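Local coordinates for protein putative acid phosphatase WZB (Escherichia coli, PDB 2WMY) that probably hydrolyses phosphotyrosine in proteins to tyrosine and free phosphate, as a member of the low molecular weight protein tyrosine phosphatase family, at residues S35-S40 against R80-L85; K106-G111 against K142-K147. The protein carries 1 engineered substitution. One frame throughout, in Å; residues are numbered along the deposited sequence.

Overall arrangement
Both interactions involve one four-stranded parallel sheet, with strands in the order 37-42, 10-15, 84-87, 107-109, but at different depths. Interaction 1 lies partly exposed near the start of strands 37-42 and 84-87, which are separated in the sheet by strand 10-15; its chemistry is polar, an ammonium group and an amide gathered round one tyrosine. Interaction 2 is buried and sets the C-terminal helix 127-147 against the edge strand 107-109 through the rim of a tryptophan, which meets a methionine sulfur and backbone carbonyls. The two meet where strands 84-87 and 107-109 pair: Leu85 O lies 2.9 Å from Met108 N, and Lys106 NZ reaches Tyr82 O.

Interaction 1: residues S35-S40 against R80-L85; sequences SKKINS and RQYDLL
The backbones of 35-40 and 80-85 approach most closely at Lys37 and Tyr82, whose CA atoms are 8.3 Å apart. Strand 37-42 and strand 84-87 run parallel but are not neighbours: strand 10-15 lies between them and pairs through its backbone with Lys37 and Asn39 on one side and Leu84 on the other. Side chains from strand 37-42 and from the loop leading into Leu84 meet past that middle strand.

Tyr82 is the hub. Its CG stands beside the backbone N (chi1 -62°), which swings the ring out to the strand across the way. There Lys37 passes the ring at about a right angle, with Lys37 CE 3.8 Å from Tyr82 CE1. A bend at chi3 (63°) turns the ammonium group over one face, giving a cation-pi contact with Lys37 NZ 4.5 Å from the centroid of the Tyr82 ring. Lys37 NZ also donates to Gln81 O at 3.0 Å, from a position tilted out of the carbonyl plane, so the ammonium group meets both a ring face and a backbone oxygen.

Asn39, next but one along the strand, points the same way and serves the phenol end. Asn39 ND2 donates to Tyr82 OH over 2.8 Å, a bent bond with an N-H...O angle of 136°. The nitrogen comes in at the edge of the ring, while the amide plane stands nearly perpendicular to the ring plane. Asn39 CB also lies 3.2 Å from Tyr82 OH. Gripped at its hydroxyl and topped by the lysine, the ring rests on Ser10 and Leu12 of the middle strand. This is side-chain bridging from strand 37-42, over strand 10-15, to the loop that leads into strand 84-87, within the parallel sheet at the heart of the low molecular weight phosphatase fold.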
# COMPACT_ATOMS: atom_id res chain seq x y z
N SER A 35 12.08 1.01 -11.78
CA SER A 35 13.20 0.07 -11.72
C SER A 35 13.21 -0.78 -10.45
O SER A 35 14.06 -1.65 -10.29
CB SER A 35 14.52 0.81 -11.86
OG SER A 35 14.70 1.72 -10.80
N LYS A 36 12.26 -0.53 -9.56
CA LYS A 36 12.24 -1.22 -8.27
C LYS A 36 11.24 -2.37 -8.24
O LYS A 36 10.23 -2.34 -8.95
CB LYS A 36 11.93 -0.24 -7.14
CG LYS A 36 12.89 0.92 -7.04
CD LYS A 36 12.68 1.69 -5.74
CE LYS A 36 13.44 3.01 -5.74
NZ LYS A 36 14.87 2.84 -6.14
N LYS A 37 11.51 -3.37 -7.41
CA LYS A 37 10.55 -4.43 -7.14
C LYS A 37 9.52 -3.95 -6.12
O LYS A 37 9.83 -3.79 -4.94
CB LYS A 37 11.24 -5.69 -6.62
CG LYS A 37 10.31 -6.89 -6.45
CD LYS A 37 11.04 -8.12 -5.93
CE LYS A 37 11.61 -7.88 -4.53
NZ LYS A 37 11.97 -9.16 -3.86
N ILE A 38 8.30 -3.70 -6.59
CA ILE A 38 7.25 -3.15 -5.72
C ILE A 38 6.02 -4.04 -5.69
O ILE A 38 5.36 -4.23 -6.71
CB ILE A 38 6.87 -1.72 -6.12
CG1 ILE A 38 8.09 -0.81 -6.00
CG2 ILE A 38 5.74 -1.20 -5.25
CD1 ILE A 38 7.87 0.59 -6.49
N ASN A 39 5.72 -4.59 -4.52
CA ASN A 39 4.55 -5.45 -4.34
C ASN A 39 3.75 -5.08 -3.09
O ASN A 39 4.07 -4.12 -2.40
CB ASN A 39 4.97 -6.92 -4.32
CG ASN A 39 5.38 -7.42 -5.70
OD1 ASN A 39 4.57 -7.43 -6.63
ND2 ASN A 39 6.64 -7.81 -5.84
N SER A 40 2.70 -5.84 -2.81
CA SER A 40 1.75 -5.46 -1.77
C SER A 40 1.11 -6.67 -1.12
O SER A 40 1.01 -7.73 -1.72
CB SER A 40 0.67 -4.56 -2.36
OG SER A 40 -0.09 -5.27 -3.32
N ARG A 80 10.76 -10.57 4.42
CA ARG A 80 12.19 -10.82 4.28
C ARG A 80 12.70 -10.47 2.89
O ARG A 80 13.89 -10.22 2.71
CB ARG A 80 12.47 -12.29 4.59
CG ARG A 80 13.83 -12.57 5.16
CD ARG A 80 13.74 -13.77 6.09
NE ARG A 80 12.96 -13.45 7.28
CZ ARG A 80 12.14 -14.30 7.89
NH1 ARG A 80 11.98 -15.53 7.41
NH2 ARG A 80 11.47 -13.92 8.96
N GLN A 81 11.81 -10.44 1.91
CA GLN A 81 12.20 -10.18 0.52
C GLN A 81 12.14 -8.69 0.17
O GLN A 81 12.36 -8.32 -0.98
CB GLN A 81 11.31 -10.96 -0.44
CG GLN A 81 11.13 -12.42 -0.09
CD GLN A 81 9.93 -13.02 -0.77
OE1 GLN A 81 9.37 -12.44 -1.71
NE2 GLN A 81 9.50 -14.19 -0.31
N TYR A 82 11.83 -7.85 1.14
CA TYR A 82 11.72 -6.42 0.86
C TYR A 82 12.57 -5.57 1.80
O TYR A 82 12.74 -5.91 2.98
CB TYR A 82 10.24 -5.99 0.84
CG TYR A 82 9.47 -6.69 -0.26
CD1 TYR A 82 9.29 -6.10 -1.50
CD2 TYR A 82 8.96 -7.98 -0.06
CE1 TYR A 82 8.60 -6.76 -2.52
CE2 TYR A 82 8.28 -8.64 -1.07
CZ TYR A 82 8.10 -8.03 -2.29
OH TYR A 82 7.42 -8.69 -3.29
N ASP A 83 13.12 -4.49 1.26
CA ASP A 83 14.01 -3.61 2.02
C ASP A 83 13.24 -2.57 2.81
O ASP A 83 13.78 -1.96 3.73
CB ASP A 83 14.99 -2.91 1.08
CG ASP A 83 15.76 -3.88 0.21
OD1 ASP A 83 16.16 -4.96 0.70
OD2 ASP A 83 15.96 -3.56 -0.98
N LEU A 84 11.98 -2.37 2.45
CA LEU A 84 11.15 -1.34 3.05
C LEU A 84 9.67 -1.72 3.00
O LEU A 84 9.14 -2.08 1.94
CB LEU A 84 11.38 -0.01 2.32
CG LEU A 84 10.51 1.18 2.73
CD1 LEU A 84 10.94 1.70 4.10
CD2 LEU A 84 10.60 2.28 1.70
N LEU A 85 9.00 -1.62 4.15
CA LEU A 85 7.57 -1.86 4.25
C LEU A 85 6.87 -0.53 4.48
O LEU A 85 7.29 0.27 5.32
CB LEU A 85 7.26 -2.80 5.43
CG LEU A 85 7.48 -4.31 5.31
CD1 LEU A 85 8.86 -4.64 4.80
CD2 LEU A 85 7.23 -4.98 6.66

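Interaction 2: residues K106-G111 against K142-K147; sequences KTMLFG and KRWAEK
Phe110 and Trp144 mark the closest backbone approach, CA to CA 7.9 Å, where 106-111 passes the last part of helix 127-147.

Trp144 carries the contact from the helix, its indole directed edge-on at the strand. The pyrrole N-H is given to Leu109 O, with Trp144 NE1 3.2 Å from Leu109 O and an N-H...O angle of 155°; the oxygen lies close to the ring plane, and the nitrogen sits in the carbonyl plane on a lone pair. Phe110 O is also at this rim, 3.0 Å from Trp144 CD1. Farther round the same edge comes Met108, whose SD is 3.7 Å from Trp144 CH2. A chi3 of 69° folds the methyl back, so that Met108 CE also meets the six-membered ring, 3.8 Å from Trp144 CH2. The sulfur is nearly in the ring plane, making this an edge-on Met-aromatic contact.

With an alanine in place of Trp144, Leu109 O would probably lose its indole N-H donor and Met108 the ring edge it packs against. Beyond the two segments, Trp113 meets the indole edge to face, and Leu86 of strand 84-87 packs against it. The Phe110 side chain packs on the same helix, at Leu137, Ala140 and Ser141. The whole is helix-on-sheet packing of the low molecular weight phosphatase fold, with the C-terminal helix seated by a tryptophan on the carbonyl end of an edge strand.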
# COMPACT_ATOMS: atom_id res chain seq x y z
N LYS A 106 12.27 -1.58 9.55
CA LYS A 106 12.30 -1.09 8.18
C LYS A 106 10.87 -0.80 7.71
O LYS A 106 10.59 -0.79 6.53
CB LYS A 106 12.97 -2.10 7.26
CG LYS A 106 12.24 -3.43 7.18
CD LYS A 106 12.86 -4.37 6.15
CE LYS A 106 12.49 -5.81 6.46
NZ LYS A 106 12.93 -6.77 5.43
N THR A 107 9.98 -0.59 8.67
CA THR A 107 8.60 -0.27 8.38
C THR A 107 8.30 1.20 8.67
O THR A 107 8.71 1.74 9.70
CB THR A 107 7.64 -1.15 9.20
OG1 THR A 107 7.91 -2.53 8.94
CG2 THR A 107 6.19 -0.85 8.84
N MET A 108 7.60 1.85 7.74
CA MET A 108 7.11 3.21 7.96
C MET A 108 5.72 3.36 7.36
O MET A 108 5.27 2.52 6.58
CB MET A 108 8.08 4.23 7.36
CG MET A 108 9.48 4.22 8.03
SD MET A 108 10.67 5.25 7.16
CE MET A 108 10.04 6.89 7.50
N LEU A 109 5.02 4.41 7.75
CA LEU A 109 3.70 4.69 7.20
C LEU A 109 3.80 5.09 5.74
O LEU A 109 4.76 5.75 5.34
CB LEU A 109 3.02 5.77 8.01
CG LEU A 109 2.73 5.29 9.43
CD1 LEU A 109 2.44 6.46 10.37
CD2 LEU A 109 1.57 4.31 9.40
N PHE A 110 2.82 4.69 4.95
CA PHE A 110 2.75 5.10 3.56
C PHE A 110 2.64 6.62 3.46
O PHE A 110 3.27 7.24 2.60
CB PHE A 110 1.56 4.44 2.87
CG PHE A 110 1.66 4.44 1.37
CD1 PHE A 110 2.26 3.38 0.71
CD2 PHE A 110 1.20 5.51 0.63
CE1 PHE A 110 2.38 3.38 -0.65
CE2 PHE A 110 1.31 5.52 -0.74
CZ PHE A 110 1.90 4.46 -1.38
N GLY A 111 1.85 7.22 4.34
CA GLY A 111 1.69 8.66 4.34
C GLY A 111 2.62 9.37 5.31
O GLY A 111 2.27 10.41 5.86
N LYS A 142 3.99 10.41 -4.37
CA LYS A 142 4.89 11.39 -4.98
C LYS A 142 6.00 11.75 -4.01
O LYS A 142 7.16 11.83 -4.38
CB LYS A 142 4.13 12.64 -5.43
CG LYS A 142 3.21 12.43 -6.63
CD LYS A 142 2.33 13.64 -6.89
CE LYS A 142 1.29 13.35 -7.98
NZ LYS A 142 0.23 14.40 -8.07
N ARG A 143 5.64 11.95 -2.75
CA ARG A 143 6.63 12.35 -1.75
C ARG A 143 7.59 11.21 -1.38
O ARG A 143 8.78 11.46 -1.19
CB ARG A 143 5.95 12.94 -0.52
CG ARG A 143 5.08 14.14 -0.86
CD ARG A 143 4.48 14.79 0.37
NE ARG A 143 3.76 16.00 0.01
CZ ARG A 143 3.24 16.86 0.88
NH1 ARG A 143 3.35 16.64 2.18
NH2 ARG A 143 2.60 17.94 0.44
N TRP A 144 7.09 9.98 -1.31
CA TRP A 144 7.99 8.84 -1.09
C TRP A 144 8.95 8.69 -2.26
O TRP A 144 10.11 8.33 -2.06
CB TRP A 144 7.22 7.54 -0.84
CG TRP A 144 7.09 7.20 0.62
CD1 TRP A 144 5.94 7.08 1.34
CD2 TRP A 144 8.16 6.94 1.54
NE1 TRP A 144 6.22 6.77 2.65
CE2 TRP A 144 7.58 6.67 2.80
CE3 TRP A 144 9.56 6.91 1.42
CZ2 TRP A 144 8.35 6.38 3.93
CZ3 TRP A 144 10.32 6.62 2.55
CH2 TRP A 144 9.71 6.36 3.79
N ALA A 145 8.49 9.01 -3.46
CA ALA A 145 9.34 8.89 -4.64
C ALA A 145 10.41 9.97 -4.65
O ALA A 145 11.54 9.72 -5.06
CB ALA A 145 8.51 8.96 -5.91
N GLU A 146 10.06 11.16 -4.18
CA GLU A 146 11.02 12.25 -4.08
C GLU A 146 12.17 11.84 -3.16
O GLU A 146 13.33 12.17 -3.41
CB GLU A 146 10.35 13.52 -3.56
CG GLU A 146 9.40 14.17 -4.56
CD GLU A 146 8.45 15.18 -3.92
OE1 GLU A 146 7.70 15.85 -4.66
OE2 GLU A 146 8.46 15.29 -2.67
N LYS A 147 11.85 11.10 -2.11
CA LYS A 147 12.83 10.68 -1.12
C LYS A 147 13.74 9.57 -1.64
O LYS A 147 14.96 9.61 -1.44
CB LYS A 147 12.13 10.21 0.15
CG LYS A 147 11.53 11.34 0.96
CD LYS A 147 12.62 12.20 1.57
CE LYS A 147 12.05 13.42 2.26
NZ LYS A 147 13.12 14.24 2.89